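Local coordinates for protein FMN Adenylyltransferase (Candida glabrata, PDB 3FWK) that catalyses transfer of the adenylyl group of ATP to FMN, the last step of FAD biosynthesis, on a Rossmann-like alpha/beta fold, at residues 202-214 against 251-263. Numbering follows the deposited sequence.
Sequences LANIWSFLLYSNE and NFEWEIENRYKHN
Trans torsions aim two groups at 251-263: on helix 202-212, Ser207 OG stands opposite its own backbone N (chi1 177°) and meets Glu255; just past the helix end, Asn213 CG does likewise (chi1 -160°), bringing its amide between Arg259 and His262. Glu255, bent at chi2, accepts a hydrogen bond from Ser207 OG on the anti lone pair of OE2, 2.6 Å away; Tyr21 of helix 7-23 is a second partner of that hydroxyl. Next to this bond Phe252, at the N-cap position of helix 253-257, turns one ring face to Trp206 CB, 4.0 Å from the centroid (CH-pi), while Leu210 CD1 sits 3.6 Å from Phe252 CB and also touches Ile256. The helices run nearly parallel, with helices 7-23 and 31-50 packed alongside (Tyr260 on Leu13, Glu255 on Ile32). Tyr260 N donates almost straight to Tyr211 O (2.8 Å) and lies over the centre of the Tyr211 ring, whose OH bonds Ser20. Asn213, at positive phi, gives ND2 to Tyr260 O (2.9 Å); its own O, in the imidazole plane, accepts from His262 NE2 (2.9 Å), which approaches from above the carbonyl plane. Asn213 OD1 rests over the Arg259 guanidinium face. A water joins Leu210 O to Arg259 NH1. Apolar packing plus one buried hydrogen bond thus join the helices, whereas mainly directional bonds hold the extended 259-262 chain to Tyr211 and Asn213.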
ATOM      1  N   LEU A 202      -7.051  -1.593  -9.394  1.00 11.06           N
ATOM      2  CA  LEU A 202      -7.307  -2.411  -8.217  1.00 11.75           C
ATOM      3  C   LEU A 202      -6.869  -3.859  -8.457  1.00 10.84           C
ATOM      4  O   LEU A 202      -6.243  -4.463  -7.591  1.00 11.59           O
ATOM      5  CB  LEU A 202      -8.789  -2.326  -7.856  1.00 12.14           C
ATOM      6  CG  LEU A 202      -9.240  -3.161  -6.643  1.00 12.42           C
ATOM      7  CD1 LEU A 202      -8.430  -2.804  -5.389  1.00 13.24           C
ATOM      8  CD2 LEU A 202     -10.738  -2.996  -6.445  1.00 13.81           C
ATOM      9  N   ALA A 203      -7.180  -4.443  -9.623  1.00 11.05           N
ATOM     10  CA  ALA A 203      -6.809  -5.820  -9.862  1.00 12.27           C
ATOM     11  C   ALA A 203      -5.297  -6.013  -9.850  1.00 11.14           C
ATOM     12  O   ALA A 203      -4.798  -7.083  -9.453  1.00 11.77           O
ATOM     13  CB  ALA A 203      -7.391  -6.281 -11.213  1.00 13.75           C
ATOM     14  N   ASN A 204      -4.564  -5.023 -10.350  1.00 10.97           N
ATOM     15  CA  ASN A 204      -3.108  -5.112 -10.328  1.00 10.64           C
ATOM     16  C   ASN A 204      -2.558  -5.114  -8.895  1.00 10.95           C
ATOM     17  O   ASN A 204      -1.619  -5.848  -8.588  1.00 10.86           O
ATOM     18  CB  ASN A 204      -2.478  -3.963 -11.100  1.00 12.09           C
ATOM     19  CG  ASN A 204      -3.049  -3.812 -12.498  1.00 12.14           C
ATOM     20  OD1 ASN A 204      -3.438  -2.707 -12.854  1.00 14.24           O
ATOM     21  ND2 ASN A 204      -3.090  -4.901 -13.274  1.00 12.91           N
ATOM     22  N   ILE A 205      -3.123  -4.242  -8.060  1.00 10.87           N
ATOM     23  CA  ILE A 205      -2.742  -4.166  -6.657  1.00 11.05           C
ATOM     24  C   ILE A 205      -2.926  -5.556  -5.998  1.00 10.93           C
ATOM     25  O   ILE A 205      -2.012  -6.057  -5.352  1.00 10.93           O
ATOM     26  CB  ILE A 205      -3.580  -3.090  -5.950  1.00 10.77           C
ATOM     27  CG1 ILE A 205      -3.270  -1.675  -6.475  1.00 11.25           C
ATOM     28  CG2 ILE A 205      -3.377  -3.198  -4.410  1.00 12.00           C
ATOM     29  CD1 ILE A 205      -1.915  -1.173  -6.152  1.00 12.24           C
ATOM     30  N   TRP A 206      -4.108  -6.169  -6.155  1.00 10.74           N
ATOM     31  CA  TRP A 206      -4.323  -7.474  -5.506  1.00 10.96           C
ATOM     32  C   TRP A 206      -3.372  -8.537  -6.064  1.00 11.13           C
ATOM     33  O   TRP A 206      -2.809  -9.315  -5.304  1.00 11.36           O
ATOM     34  CB  TRP A 206      -5.759  -7.958  -5.621  1.00 11.16           C
ATOM     35  CG  TRP A 206      -6.838  -7.172  -5.013  1.00 10.40           C
ATOM     36  CD1 TRP A 206      -7.992  -6.799  -5.609  1.00 10.91           C
ATOM     37  CD2 TRP A 206      -6.953  -6.750  -3.648  1.00 11.00           C
ATOM     38  NE1 TRP A 206      -8.817  -6.173  -4.724  1.00 11.14           N
ATOM     39  CE2 TRP A 206      -8.197  -6.123  -3.511  1.00 10.84           C
ATOM     40  CE3 TRP A 206      -6.116  -6.850  -2.525  1.00 11.90           C
ATOM     41  CZ2 TRP A 206      -8.655  -5.601  -2.304  1.00 11.97           C
ATOM     42  CZ3 TRP A 206      -6.579  -6.325  -1.319  1.00 12.64           C
ATOM     43  CH2 TRP A 206      -7.826  -5.723  -1.223  1.00 12.63           C
ATOM     44  N   SER A 207      -3.185  -8.563  -7.384  1.00 10.94           N
ATOM     45  CA  SER A 207      -2.356  -9.603  -7.988  1.00 10.55           C
ATOM     46  C   SER A 207      -0.934  -9.555  -7.417  1.00 11.25           C
ATOM     47  O   SER A 207      -0.392 -10.581  -6.983  1.00 11.92           O
ATOM     48  CB  SER A 207      -2.308  -9.418  -9.489  1.00 11.59           C
ATOM     49  OG  SER A 207      -1.445 -10.384 -10.067  1.00 12.03           O
ATOM     50  N   PHE A 208      -0.334  -8.380  -7.416  1.00 10.53           N
ATOM     51  CA  PHE A 208       1.024  -8.244  -6.967  1.00 11.53           C
ATOM     52  C   PHE A 208       1.123  -8.501  -5.456  1.00 11.03           C
ATOM     53  O   PHE A 208       2.034  -9.197  -4.987  1.00 11.78           O
ATOM     54  CB  PHE A 208       1.549  -6.876  -7.337  1.00 11.61           C
ATOM     55  CG  PHE A 208       3.010  -6.714  -7.017  1.00 11.26           C
ATOM     56  CD1 PHE A 208       3.981  -7.337  -7.805  1.00 13.34           C
ATOM     57  CD2 PHE A 208       3.434  -5.955  -5.936  1.00 13.24           C
ATOM     58  CE1 PHE A 208       5.319  -7.193  -7.533  1.00 15.28           C
ATOM     59  CE2 PHE A 208       4.782  -5.791  -5.659  1.00 14.59           C
ATOM     60  CZ  PHE A 208       5.728  -6.426  -6.445  1.00 15.01           C
ATOM     61  N   LEU A 209       0.218  -7.925  -4.687  1.00 11.04           N
ATOM     62  CA  LEU A 209       0.294  -8.099  -3.253  1.00 12.05           C
ATOM     63  C   LEU A 209       0.131  -9.555  -2.839  1.00 11.27           C
ATOM     64  O   LEU A 209       0.847 -10.020  -1.962  1.00 12.82           O
ATOM     65  CB  LEU A 209      -0.749  -7.233  -2.562  1.00 14.98           C
ATOM     66  CG  LEU A 209      -0.500  -6.824  -1.101  1.00 17.17           C
ATOM     67  CD1 LEU A 209       0.936  -6.249  -0.899  1.00 18.20           C
ATOM     68  CD2 LEU A 209      -1.536  -5.770  -0.713  1.00 19.49           C
ATOM     69  N   LEU A 210      -0.804 -10.251  -3.458  1.00 11.35           N
ATOM     70  CA  LEU A 210      -1.002 -11.655  -3.130  1.00 12.25           C
ATOM     71  C   LEU A 210       0.206 -12.490  -3.529  1.00 12.60           C
ATOM     72  O   LEU A 210       0.650 -13.362  -2.753  1.00 13.21           O
ATOM     73  CB  LEU A 210      -2.294 -12.170  -3.777  1.00 12.34           C
ATOM     74  CG  LEU A 210      -3.582 -11.616  -3.171  1.00 12.53           C
ATOM     75  CD1 LEU A 210      -4.737 -11.891  -4.106  1.00 13.25           C
ATOM     76  CD2 LEU A 210      -3.852 -12.218  -1.769  1.00 14.53           C
ATOM     77  N   TYR A 211       0.749 -12.247  -4.717  1.00 11.67           N
ATOM     78  CA  TYR A 211       1.913 -12.993  -5.138  1.00 11.52           C
ATOM     79  C   TYR A 211       3.097 -12.764  -4.196  1.00 12.00           C
ATOM     80  O   TYR A 211       3.910 -13.660  -3.965  1.00 12.68           O
ATOM     81  CB  TYR A 211       2.304 -12.572  -6.557  1.00 12.73           C
ATOM     82  CG  TYR A 211       3.557 -13.295  -7.008  1.00 12.74           C
ATOM     83  CD1 TYR A 211       3.489 -14.611  -7.445  1.00 14.20           C
ATOM     84  CD2 TYR A 211       4.820 -12.686  -6.914  1.00 13.88           C
ATOM     85  CE1 TYR A 211       4.644 -15.302  -7.832  1.00 16.73           C
ATOM     86  CE2 TYR A 211       5.954 -13.369  -7.279  1.00 15.42           C
ATOM     87  CZ  TYR A 211       5.843 -14.658  -7.700  1.00 16.90           C
ATOM     88  OH  TYR A 211       7.028 -15.318  -8.032  1.00 22.37           O
ATOM     89  N   SER A 212       3.211 -11.543  -3.678  1.00 11.48           N
ATOM     90  CA  SER A 212       4.403 -11.190  -2.904  1.00 12.31           C
ATOM     91  C   SER A 212       4.575 -12.067  -1.668  1.00 11.60           C
ATOM     92  O   SER A 212       5.696 -12.218  -1.214  1.00 13.24           O
ATOM     93  CB  SER A 212       4.350  -9.724  -2.447  1.00 12.61           C
ATOM     94  OG  SER A 212       3.443  -9.523  -1.349  1.00 12.59           O
ATOM     95  N   ASN A 213       3.479 -12.580  -1.114  1.00 12.42           N
ATOM     96  CA  ASN A 213       3.512 -13.352   0.125  1.00 13.47           C
ATOM     97  C   ASN A 213       4.056 -12.544   1.295  1.00 13.05           C
ATOM     98  O   ASN A 213       4.512 -13.117   2.266  1.00 15.39           O
ATOM     99  CB  ASN A 213       4.342 -14.620  -0.081  1.00 15.28           C
ATOM    100  CG  ASN A 213       4.062 -15.691   0.941  1.00 16.35           C
ATOM    101  OD1 ASN A 213       3.032 -15.679   1.650  1.00 16.08           O
ATOM    102  ND2 ASN A 213       4.943 -16.673   0.982  1.00 18.84           N
ATOM    103  N   GLU A 214       3.966 -11.220   1.205  1.00 13.08           N
ATOM    104  CA  GLU A 214       4.274 -10.355   2.353  1.00 13.99           C
ATOM    105  C   GLU A 214       3.029 -10.277   3.231  1.00 14.58           C
ATOM    106  O   GLU A 214       1.898 -10.332   2.741  1.00 16.34           O
ATOM    107  CB  GLU A 214       4.689  -8.989   1.846  1.00 16.42           C
ATOM    108  CG  GLU A 214       6.069  -9.014   1.319  1.00 16.22           C
ATOM    109  CD  GLU A 214       7.087  -9.277   2.446  1.00 17.03           C
ATOM    110  OE1 GLU A 214       7.232  -8.416   3.303  1.00 20.67           O
ATOM    111  OE2 GLU A 214       7.672 -10.373   2.497  1.00 16.79           O
ATOM    112  N   ASN A 251     -10.053 -14.152  -9.208  1.00 13.26           N
ATOM    113  CA  ASN A 251      -9.151 -13.841 -10.309  1.00 12.45           C
ATOM    114  C   ASN A 251      -7.679 -14.083 -10.016  1.00 13.23           C
ATOM    115  O   ASN A 251      -6.856 -13.953 -10.931  1.00 14.77           O
ATOM    116  CB  ASN A 251      -9.330 -12.403 -10.795  1.00 14.92           C
ATOM    117  CG  ASN A 251     -10.584 -12.237 -11.597  1.00 16.36           C
ATOM    118  OD1 ASN A 251     -10.644 -12.718 -12.740  1.00 17.76           O
ATOM    119  ND2 ASN A 251     -11.601 -11.567 -11.043  1.00 19.04           N
ATOM    120  N   PHE A 252      -7.332 -14.448  -8.770  1.00 12.47           N
ATOM    121  CA  PHE A 252      -5.948 -14.479  -8.331  1.00 12.66           C
ATOM    122  C   PHE A 252      -5.532 -15.847  -7.820  1.00 12.78           C
ATOM    123  O   PHE A 252      -4.624 -15.961  -7.001  1.00 13.38           O
ATOM    124  CB  PHE A 252      -5.717 -13.397  -7.264  1.00 13.26           C
ATOM    125  CG  PHE A 252      -6.191 -12.046  -7.720  1.00 11.64           C
ATOM    126  CD1 PHE A 252      -5.559 -11.425  -8.799  1.00 12.29           C
ATOM    127  CD2 PHE A 252      -7.345 -11.450  -7.178  1.00 12.01           C
ATOM    128  CE1 PHE A 252      -6.019 -10.189  -9.276  1.00 12.71           C
ATOM    129  CE2 PHE A 252      -7.805 -10.222  -7.676  1.00 12.33           C
ATOM    130  CZ  PHE A 252      -7.143  -9.603  -8.708  1.00 12.55           C
ATOM    131  N   GLU A 253      -6.166 -16.888  -8.339  1.00 14.19           N
ATOM    132  CA  GLU A 253      -5.834 -18.231  -7.914  1.00 15.99           C
ATOM    133  C   GLU A 253      -4.374 -18.585  -8.143  1.00 14.62           C
ATOM    134  O   GLU A 253      -3.717 -19.154  -7.257  1.00 15.69           O
ATOM    135  CB  GLU A 253      -6.761 -19.261  -8.588  1.00 18.36           C
ATOM    136  CG  GLU A 253      -8.147 -19.329  -7.960  0.50 22.78           C
ATOM    137  CD  GLU A 253      -9.197 -20.086  -8.782  0.50 23.98           C
ATOM    138  OE1 GLU A 253      -8.905 -20.515  -9.924  0.50 27.58           O
ATOM    139  OE2 GLU A 253     -10.337 -20.214  -8.278  0.50 26.55           O
ATOM    140  N   TRP A 254      -3.847 -18.254  -9.318  1.00 14.23           N
ATOM    141  CA  TRP A 254      -2.468 -18.633  -9.617  1.00 15.34           C
ATOM    142  C   TRP A 254      -1.506 -17.948  -8.668  1.00 13.95           C
ATOM    143  O   TRP A 254      -0.591 -18.571  -8.131  1.00 14.87           O
ATOM    144  CB  TRP A 254      -2.116 -18.345 -11.082  1.00 16.55           C
ATOM    145  CG  TRP A 254      -0.838 -19.007 -11.435  1.00 17.01           C
ATOM    146  CD1 TRP A 254      -0.673 -20.277 -11.983  1.00 18.37           C
ATOM    147  CD2 TRP A 254       0.472 -18.482 -11.239  1.00 17.48           C
ATOM    148  NE1 TRP A 254       0.656 -20.534 -12.148  1.00 18.37           N
ATOM    149  CE2 TRP A 254       1.391 -19.470 -11.688  1.00 18.08           C
ATOM    150  CE3 TRP A 254       0.969 -17.269 -10.706  1.00 17.55           C
ATOM    151  CZ2 TRP A 254       2.766 -19.288 -11.611  1.00 18.20           C
ATOM    152  CZ3 TRP A 254       2.320 -17.085 -10.624  1.00 18.68           C
ATOM    153  CH2 TRP A 254       3.220 -18.092 -11.078  1.00 19.13           C
ATOM    154  N   GLU A 255      -1.704 -16.645  -8.470  1.00 13.02           N
ATOM    155  CA  GLU A 255      -0.819 -15.864  -7.626  1.00 12.82           C
ATOM    156  C   GLU A 255      -0.804 -16.407  -6.218  1.00 13.00           C
ATOM    157  O   GLU A 255       0.270 -16.453  -5.596  1.00 14.46           O
ATOM    158  CB  GLU A 255      -1.293 -14.402  -7.584  1.00 13.24           C
ATOM    159  CG  GLU A 255      -1.157 -13.651  -8.891  1.00 13.76           C
ATOM    160  CD  GLU A 255      -2.418 -13.684  -9.781  1.00 13.02           C
ATOM    161  OE1 GLU A 255      -3.065 -14.743  -9.861  1.00 13.36           O
ATOM    162  OE2 GLU A 255      -2.740 -12.622 -10.371  1.00 13.11           O
ATOM    163  N   ILE A 256      -1.971 -16.758  -5.690  1.00 13.66           N
ATOM    164  CA  ILE A 256      -2.052 -17.252  -4.308  1.00 14.13           C
ATOM    165  C   ILE A 256      -1.402 -18.637  -4.222  1.00 15.20           C
ATOM    166  O   ILE A 256      -0.617 -18.897  -3.301  1.00 16.53           O
ATOM    167  CB  ILE A 256      -3.527 -17.312  -3.871  1.00 14.48           C
ATOM    168  CG1 ILE A 256      -4.057 -15.884  -3.675  1.00 14.16           C
ATOM    169  CG2 ILE A 256      -3.635 -18.059  -2.543  1.00 16.74           C
ATOM    170  CD1 ILE A 256      -5.532 -15.811  -3.522  1.00 16.90           C
ATOM    171  N   GLU A 257      -1.700 -19.518  -5.183  1.00 15.31           N
ATOM    172  CA  GLU A 257      -1.191 -20.895  -5.139  1.00 15.95           C
ATOM    173  C   GLU A 257       0.301 -20.972  -5.427  1.00 16.76           C
ATOM    174  O   GLU A 257       0.944 -21.974  -5.087  1.00 20.21           O
ATOM    175  CB  GLU A 257      -1.978 -21.743  -6.156  1.00 19.13           C
ATOM    176  CG  GLU A 257      -3.422 -22.016  -5.753  1.00 22.99           C
ATOM    177  CD  GLU A 257      -4.229 -22.776  -6.808  1.00 27.38           C
ATOM    178  OE1 GLU A 257      -3.751 -22.899  -7.960  1.00 31.83           O
ATOM    179  OE2 GLU A 257      -5.350 -23.214  -6.473  1.00 35.02           O
ATOM    180  N   ASN A 258       0.856 -19.981  -6.103  1.00 15.57           N
ATOM    181  CA  ASN A 258       2.254 -19.985  -6.532  1.00 16.64           C
ATOM    182  C   ASN A 258       3.006 -18.783  -6.001  1.00 16.13           C
ATOM    183  O   ASN A 258       3.989 -18.304  -6.592  1.00 17.52           O
ATOM    184  CB  ASN A 258       2.310 -19.997  -8.053  1.00 17.13           C
ATOM    185  CG  ASN A 258       1.636 -21.213  -8.609  1.00 18.75           C
ATOM    186  OD1 ASN A 258       0.438 -21.218  -8.951  1.00 19.69           O
ATOM    187  ND2 ASN A 258       2.364 -22.280  -8.629  1.00 20.34           N
ATOM    188  N   ARG A 259       2.538 -18.273  -4.867  1.00 15.24           N
ATOM    189  CA  ARG A 259       3.121 -17.055  -4.301  1.00 16.02           C
ATOM    190  C   ARG A 259       4.607 -17.218  -3.951  1.00 15.21           C
ATOM    191  O   ARG A 259       5.115 -18.348  -3.788  1.00 17.04           O
ATOM    192  CB  ARG A 259       2.307 -16.565  -3.113  1.00 15.00           C
ATOM    193  CG  ARG A 259       2.341 -17.481  -1.927  1.00 16.59           C
ATOM    194  CD  ARG A 259       1.276 -17.035  -0.950  1.00 17.37           C
ATOM    195  NE  ARG A 259       1.244 -17.849   0.242  1.00 19.19           N
ATOM    196  CZ  ARG A 259       0.478 -17.574   1.295  1.00 19.43           C
ATOM    197  NH1 ARG A 259      -0.387 -16.568   1.274  1.00 20.70           N
ATOM    198  NH2 ARG A 259       0.560 -18.334   2.379  1.00 23.84           N
ATOM    199  N   TYR A 260       5.306 -16.102  -3.869  1.00 14.59           N
ATOM    200  CA  TYR A 260       6.735 -16.079  -3.718  1.00 15.12           C
ATOM    201  C   TYR A 260       7.152 -16.826  -2.439  1.00 16.56           C
ATOM    202  O   TYR A 260       6.636 -16.616  -1.351  1.00 18.61           O
ATOM    203  CB  TYR A 260       7.227 -14.632  -3.657  1.00 15.50           C
ATOM    204  CG  TYR A 260       8.721 -14.508  -3.684  1.00 15.42           C
ATOM    205  CD1 TYR A 260       9.424 -14.623  -4.887  1.00 17.48           C
ATOM    206  CD2 TYR A 260       9.439 -14.315  -2.512  1.00 18.65           C
ATOM    207  CE1 TYR A 260      10.815 -14.526  -4.931  1.00 19.81           C
ATOM    208  CE2 TYR A 260      10.835 -14.225  -2.533  1.00 19.40           C
ATOM    209  CZ  TYR A 260      11.505 -14.332  -3.753  1.00 19.76           C
ATOM    210  OH  TYR A 260      12.877 -14.231  -3.829  1.00 22.42           O
ATOM    211  N   LYS A 261       8.094 -17.730  -2.604  1.00 17.36           N
ATOM    212  CA  LYS A 261       8.623 -18.484  -1.469  1.00 20.13           C
ATOM    213  C   LYS A 261       9.783 -17.781  -0.786  1.00 19.89           C
ATOM    214  O   LYS A 261      10.797 -17.488  -1.398  1.00 23.29           O
ATOM    215  CB  LYS A 261       9.108 -19.854  -1.940  1.00 21.57           C
ATOM    216  CG  LYS A 261       8.042 -20.708  -2.597  1.00 29.13           C
ATOM    217  CD  LYS A 261       8.632 -22.049  -3.057  1.00 31.04           C
ATOM    218  CE  LYS A 261       8.152 -22.421  -4.438  1.00 34.11           C
ATOM    219  NZ  LYS A 261       8.891 -21.627  -5.456  1.00 35.17           N
ATOM    220  N   HIS A 262       9.614 -17.579   0.504  1.00 21.94           N
ATOM    221  CA  HIS A 262      10.639 -16.952   1.332  1.00 25.15           C
ATOM    222  C   HIS A 262      11.657 -17.967   1.817  1.00 27.50           C
ATOM    223  O   HIS A 262      11.528 -19.178   1.610  1.00 26.66           O
ATOM    224  CB  HIS A 262      10.019 -16.317   2.559  1.00 28.57           C
ATOM    225  CG  HIS A 262       9.057 -15.212   2.256  1.00 28.52           C
ATOM    226  ND1 HIS A 262       9.451 -13.967   1.808  1.00 30.51           N
ATOM    227  CD2 HIS A 262       7.714 -15.151   2.412  1.00 31.84           C
ATOM    228  CE1 HIS A 262       8.378 -13.197   1.676  1.00 25.43           C
ATOM    229  NE2 HIS A 262       7.315 -13.899   2.022  1.00 33.09           N
ATOM    230  N   ASN A 263      12.645 -17.454   2.517  1.00 28.50           N
ATOM    231  CA  ASN A 263      13.706 -18.281   3.048  1.00 27.97           C
ATOM    232  C   ASN A 263      13.843 -17.953   4.532  1.00 30.74           C
ATOM    233  O   ASN A 263      12.966 -17.303   5.126  1.00 30.34           O
ATOM    234  CB  ASN A 263      14.967 -17.981   2.240  1.00 26.78           C
ATOM    235  CG  ASN A 263      15.452 -16.548   2.413  1.00 28.27           C
ATOM    236  OD1 ASN A 263      15.272 -15.956   3.482  1.00 23.39           O
ATOM    237  ND2 ASN A 263      16.069 -15.980   1.367  1.00 30.51           N
TER
HETATM  238  O   HOH W   1      -1.030 -14.722  -0.798  1.00 25.74           O